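Local structure of ribokinase (6WHJ) at residues 308-313 against 336-341; 281-286 against 329-334. The protein probably catalyses the magnesium-dependent transfer of a phosphoryl group from ATP to O-5 of D-ribose. All coordinates share one frame; numbering follows the deposited sequence.

Both interactions fasten the C-terminal helix 331-341 to the two helices that precede it in the chain, interaction 1 to helix 301-318 and interaction 2 to helix 272-287; their centres lie 9 Å apart. Phe310 joins them. Its ring packs with CD2 on Arg283 CB at 3.4 Å, with CZ on Arg331 NE at 3.6 Å and with CE1 on Val334 CG1 at 3.6 Å. Neither contact lies in the active site: the side chain of Val282 is about 12 Å from that of Asp274, the predicted proton acceptor. The predicted potassium site is nearer, with the side chain of Ala337 about 8 Å from that of Arg321.

Interaction 1: residues 308-313 against 336-341; sequences ARFASV and DALSKF
Val313 and Phe310, one turn apart on helix 301-318, meet Leu338 and Ala337 of the C-terminal helix 331-341 in a small apolar helix-helix contact of the PfkB-type kinase fold. The axes of the two short segments pass 10.1 Å apart at 111°, and 195 Å² of surface is buried between them. The two methyls of Val313 share the work. With CG1 anti to the backbone N (chi1 174°), that branch reaches Ala337 CB at 4.0 Å, while CG2, on the other arm of the fork, touches Leu338 CD1 at 3.6 Å. Leu338, branched one carbon further out, also divides its methyls: its CG lies anti to the backbone N (chi1 -166°), and from there CD1 goes to the valine, while CD2 comes to the rim of the Phe310 ring, near its plane, 3.9 Å from CD1 of that ring. The leucine thus meets the phenylalanine at an edge and covers neither face. Its side chain runs roughly at right angles to those of both Phe310 and Val313. Phe310 also touches Asp335 of helix 331-341, and Tyr261 from a loop touches both Val313 and Ala337. The CA atoms that come nearest across the pair are those of Val313 and Leu338, 6.6 Å apart.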
loop_
_atom_site.group_PDB
_atom_site.type_symbol
_atom_site.label_atom_id
_atom_site.label_comp_id
_atom_site.label_asym_id
_atom_site.label_seq_id
_atom_site.Cartn_x
_atom_site.Cartn_y
_atom_site.Cartn_z
ATOM N N ALA B 308 -15.134 -9.586 29.930
ATOM C CA ALA B 308 -15.434 -9.829 28.522
ATOM C C ALA B 308 -16.825 -9.334 28.127
ATOM O O ALA B 308 -17.012 -8.886 26.988
ATOM C CB ALA B 308 -15.287 -11.319 28.208
ATOM N N ARG B 309 -17.802 -9.378 29.047
ATOM C CA ARG B 309 -19.103 -8.776 28.754
ATOM C C ARG B 309 -18.954 -7.288 28.481
ATOM O O ARG B 309 -19.563 -6.749 27.551
ATOM C CB ARG B 309 -20.084 -8.992 29.911
ATOM C CG ARG B 309 -20.673 -10.383 30.013
ATOM C CD ARG B 309 -21.771 -10.443 31.086
ATOM N NE ARG B 309 -21.258 -10.628 32.449
ATOM C CZ ARG B 309 -20.994 -11.815 32.992
ATOM N NH1 ARG B 309 -21.183 -12.925 32.291
ATOM N NH2 ARG B 309 -20.533 -11.894 34.229
ATOM N N PHE B 310 -18.130 -6.616 29.280
ATOM C CA PHE B 310 -17.847 -5.206 29.066
ATOM C C PHE B 310 -17.176 -4.994 27.716
ATOM O O PHE B 310 -17.573 -4.111 26.946
ATOM C CB PHE B 310 -16.972 -4.721 30.223
ATOM C CG PHE B 310 -16.570 -3.280 30.160
ATOM C CD1 PHE B 310 -17.362 -2.303 30.729
ATOM C CD2 PHE B 310 -15.356 -2.911 29.609
ATOM C CE1 PHE B 310 -16.970 -0.974 30.708
ATOM C CE2 PHE B 310 -14.961 -1.593 29.589
ATOM C CZ PHE B 310 -15.767 -0.623 30.132
ATOM N N ALA B 311 -16.218 -5.857 27.372
ATOM C CA ALA B 311 -15.501 -5.701 26.110
ATOM C C ALA B 311 -16.425 -5.919 24.922
ATOM O O ALA B 311 -16.266 -5.265 23.885
ATOM C CB ALA B 311 -14.308 -6.656 26.053
ATOM N N SER B 312 -17.390 -6.838 25.050
ATOM C CA SER B 312 -18.352 -7.061 23.969
ATOM C C SER B 312 -19.191 -5.814 23.695
ATOM O O SER B 312 -19.389 -5.434 22.537
ATOM C CB SER B 312 -19.263 -8.246 24.304
ATOM O OG SER B 312 -18.499 -9.421 24.488
ATOM N N VAL B 313 -19.674 -5.154 24.750
ATOM C CA VAL B 313 -20.498 -3.967 24.571
ATOM C C VAL B 313 -19.692 -2.874 23.880
ATOM O O VAL B 313 -20.188 -2.196 22.968
ATOM C CB VAL B 313 -21.061 -3.505 25.931
ATOM C CG1 VAL B 313 -21.805 -2.175 25.811
ATOM C CG2 VAL B 313 -21.973 -4.574 26.521
ATOM N N ASP B 336 -23.393 3.460 29.553
ATOM C CA ASP B 336 -24.815 3.654 29.293
ATOM C C ASP B 336 -25.422 2.421 28.632
ATOM O O ASP B 336 -26.449 1.904 29.083
ATOM C CB ASP B 336 -25.038 4.891 28.418
ATOM C CG ASP B 336 -24.788 6.201 29.159
ATOM O OD1 ASP B 336 -24.488 7.207 28.484
ATOM O OD2 ASP B 336 -24.866 6.226 30.407
ATOM N N ALA B 337 -24.787 1.922 27.568
ATOM C CA ALA B 337 -25.354 0.792 26.841
ATOM C C ALA B 337 -25.299 -0.498 27.650
ATOM O O ALA B 337 -26.113 -1.402 27.425
ATOM C CB ALA B 337 -24.634 0.622 25.504
ATOM N N LEU B 338 -24.351 -0.609 28.588
ATOM C CA LEU B 338 -24.294 -1.783 29.458
ATOM C C LEU B 338 -25.477 -1.811 30.419
ATOM O O LEU B 338 -25.935 -2.891 30.815
ATOM C CB LEU B 338 -22.969 -1.801 30.227
ATOM C CG LEU B 338 -22.532 -3.076 30.963
ATOM C CD1 LEU B 338 -22.658 -4.303 30.079
ATOM C CD2 LEU B 338 -21.113 -2.967 31.496
ATOM N N SER B 339 -25.991 -0.633 30.788
ATOM C CA SER B 339 -27.137 -0.550 31.688
ATOM C C SER B 339 -28.417 -1.000 30.995
ATOM O O SER B 339 -29.216 -1.753 31.567
ATOM C CB SER B 339 -27.286 0.881 32.205
ATOM O OG SER B 339 -26.026 1.422 32.556
ATOM N N LYS B 340 -28.642 -0.529 29.765
ATOM C CA LYS B 340 -29.819 -0.956 29.016
ATOM C C LYS B 340 -29.749 -2.445 28.686
ATOM O O LYS B 340 -30.773 -3.140 28.707
ATOM C CB LYS B 340 -29.966 -0.113 27.747
ATOM N N PHE B 341 -28.542 -2.959 28.412
ATOM C CA PHE B 341 -28.358 -4.377 28.111
ATOM C C PHE B 341 -28.618 -5.266 29.319
ATOM O O PHE B 341 -28.847 -6.467 29.150
ATOM C CB PHE B 341 -26.942 -4.631 27.583
#

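Interaction 2: residues 281-286 against 329-334; sequences CVRLME and PRRQEV
Arg331, in the first turn of the C-terminal helix 331-341, reaches across to Glu286 on helix 272-287, the carboxylate at the centre of a salt-bridge network with Arg283 that ties these two helices of the PfkB-type kinase fold together. The ionic part is an end-on, two-nitrogen grip: NH1 of Arg331 bonds to OE1 of Glu286 at 2.8 Å, and NH2 of Arg331 to OE2 of Glu286, also at 2.8 Å. The first is nearly straight, 165° at the hydrogen, and lies in the guanidinium plane; the second is tilted a little from it. Both oxygens are met on their syn side, with the carboxylate and guanidinium planes 33° apart. On its anti lone pair Glu286 OE1 takes a longer bond, 3.1 Å from Arg283 NH1 one turn earlier and tilted from the Arg283 guanidinium plane. Two arginines therefore converge on one buried carboxylate, which probably helps keep it ionised. Further partners hold the arginines: Arg331 NE forms a salt bridge with Asp335 and Arg283 NH2 one with Glu306, while Arg331 NH2 also donates to the carbonyl oxygen of Val55. Van der Waals contact adds little. Arg331 bends at chi2 (54°), and its side chain runs past that of Val282 in the opposite direction, with Val282 CG1 3.7 Å from Arg331 NH2.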
loop_
_atom_site.group_PDB
_atom_site.type_symbol
_atom_site.label_atom_id
_atom_site.label_comp_id
_atom_site.label_asym_id
_atom_site.label_seq_id
_atom_site.Cartn_x
_atom_site.Cartn_y
_atom_site.Cartn_z
ATOM N N CYS B 281 -9.071 -5.337 28.861
ATOM C CA CYS B 281 -8.018 -5.026 29.820
ATOM C C CYS B 281 -8.449 -3.932 30.787
ATOM O O CYS B 281 -8.128 -3.997 31.981
ATOM C CB CYS B 281 -6.739 -4.626 29.090
ATOM S SG CYS B 281 -5.944 -6.013 28.261
ATOM N N VAL B 282 -9.161 -2.912 30.297
ATOM C CA VAL B 282 -9.625 -1.849 31.188
ATOM C C VAL B 282 -10.504 -2.428 32.289
ATOM O O VAL B 282 -10.259 -2.204 33.480
ATOM C CB VAL B 282 -10.355 -0.750 30.393
ATOM C CG1 VAL B 282 -11.159 0.140 31.328
ATOM C CG2 VAL B 282 -9.348 0.080 29.624
ATOM N N ARG B 283 -11.527 -3.202 31.906
ATOM C CA ARG B 283 -12.438 -3.783 32.891
ATOM C C ARG B 283 -11.751 -4.828 33.756
ATOM O O ARG B 283 -12.071 -4.952 34.943
ATOM C CB ARG B 283 -13.643 -4.409 32.198
ATOM C CG ARG B 283 -14.826 -4.654 33.114
ATOM C CD ARG B 283 -15.307 -3.371 33.752
ATOM N NE ARG B 283 -16.328 -3.641 34.758
ATOM C CZ ARG B 283 -16.281 -3.219 36.018
ATOM N NH1 ARG B 283 -15.268 -2.472 36.442
ATOM N NH2 ARG B 283 -17.270 -3.528 36.845
ATOM N N LEU B 284 -10.817 -5.589 33.187
ATOM C CA LEU B 284 -10.065 -6.554 33.975
ATOM C C LEU B 284 -9.272 -5.848 35.060
ATOM O O LEU B 284 -9.309 -6.241 36.233
ATOM C CB LEU B 284 -9.147 -7.359 33.063
ATOM C CG LEU B 284 -8.573 -8.672 33.570
ATOM C CD1 LEU B 284 -9.689 -9.541 34.104
ATOM C CD2 LEU B 284 -7.866 -9.374 32.421
ATOM N N MET B 285 -8.579 -4.773 34.686
ATOM C CA MET B 285 -7.796 -4.005 35.646
ATOM C C MET B 285 -8.682 -3.382 36.717
ATOM O O MET B 285 -8.276 -3.286 37.880
ATOM C CB MET B 285 -6.994 -2.925 34.912
ATOM C CG MET B 285 -6.100 -2.074 35.802
ATOM S SD MET B 285 -6.960 -0.601 36.415
ATOM C CE MET B 285 -7.398 0.175 34.864
ATOM N N GLU B 286 -9.899 -2.970 36.353
ATOM C CA GLU B 286 -10.781 -2.341 37.331
ATOM C C GLU B 286 -11.333 -3.360 38.315
ATOM O O GLU B 286 -11.434 -3.080 39.513
ATOM C CB GLU B 286 -11.920 -1.611 36.624
ATOM C CG GLU B 286 -11.500 -0.308 35.982
ATOM C CD GLU B 286 -12.582 0.296 35.103
ATOM O OE1 GLU B 286 -13.669 -0.315 34.982
ATOM O OE2 GLU B 286 -12.349 1.400 34.554
ATOM N N PRO B 329 -15.544 3.753 21.579
ATOM C CA PRO B 329 -16.442 4.695 22.258
ATOM C C PRO B 329 -15.843 5.245 23.550
ATOM O O PRO B 329 -14.888 4.709 24.116
ATOM C CB PRO B 329 -17.690 3.846 22.542
ATOM C CG PRO B 329 -17.178 2.437 22.632
ATOM C CD PRO B 329 -15.961 2.348 21.744
ATOM N N ARG B 330 -16.461 6.324 24.034
ATOM C CA ARG B 330 -16.133 6.872 25.342
ATOM C C ARG B 330 -16.745 5.999 26.436
ATOM O O ARG B 330 -17.753 5.318 26.222
ATOM C CB ARG B 330 -16.629 8.314 25.464
ATOM N N ARG B 331 -16.124 6.023 27.618
ATOM C CA ARG B 331 -16.572 5.176 28.723
ATOM C C ARG B 331 -18.050 5.375 29.063
ATOM O O ARG B 331 -18.767 4.401 29.327
ATOM C CB ARG B 331 -15.714 5.430 29.958
ATOM C CG ARG B 331 -16.111 4.600 31.168
ATOM C CD ARG B 331 -16.152 3.123 30.838
ATOM N NE ARG B 331 -16.431 2.312 32.016
ATOM C CZ ARG B 331 -15.484 1.759 32.769
ATOM N NH1 ARG B 331 -15.802 1.030 33.826
ATOM N NH2 ARG B 331 -14.208 1.929 32.463
ATOM N N GLN B 332 -18.523 6.624 29.097
ATOM C CA GLN B 332 -19.930 6.841 29.415
ATOM C C GLN B 332 -20.828 6.151 28.399
ATOM O O GLN B 332 -21.874 5.598 28.759
ATOM C CB GLN B 332 -20.240 8.336 29.502
ATOM C CG GLN B 332 -21.470 8.664 30.353
ATOM C CD GLN B 332 -21.419 8.057 31.760
ATOM O OE1 GLN B 332 -22.442 7.626 32.300
ATOM N NE2 GLN B 332 -20.228 8.035 32.360
ATOM N N GLU B 333 -20.444 6.184 27.118
ATOM C CA GLU B 333 -21.211 5.469 26.101
ATOM C C GLU B 333 -21.242 3.972 26.379
ATOM O O GLU B 333 -22.280 3.326 26.203
ATOM C CB GLU B 333 -20.635 5.737 24.711
ATOM C CG GLU B 333 -20.653 7.190 24.293
ATOM C CD GLU B 333 -19.791 7.436 23.075
ATOM O OE1 GLU B 333 -19.025 8.427 23.062
ATOM O OE2 GLU B 333 -19.870 6.620 22.137
ATOM N N VAL B 334 -20.105 3.400 26.791
ATOM C CA VAL B 334 -20.067 1.982 27.148
ATOM C C VAL B 334 -20.896 1.719 28.400
ATOM O O VAL B 334 -21.707 0.787 28.440
ATOM C CB VAL B 334 -18.614 1.507 27.337
ATOM C CG1 VAL B 334 -18.587 0.021 27.635
ATOM C CG2 VAL B 334 -17.782 1.803 26.120
#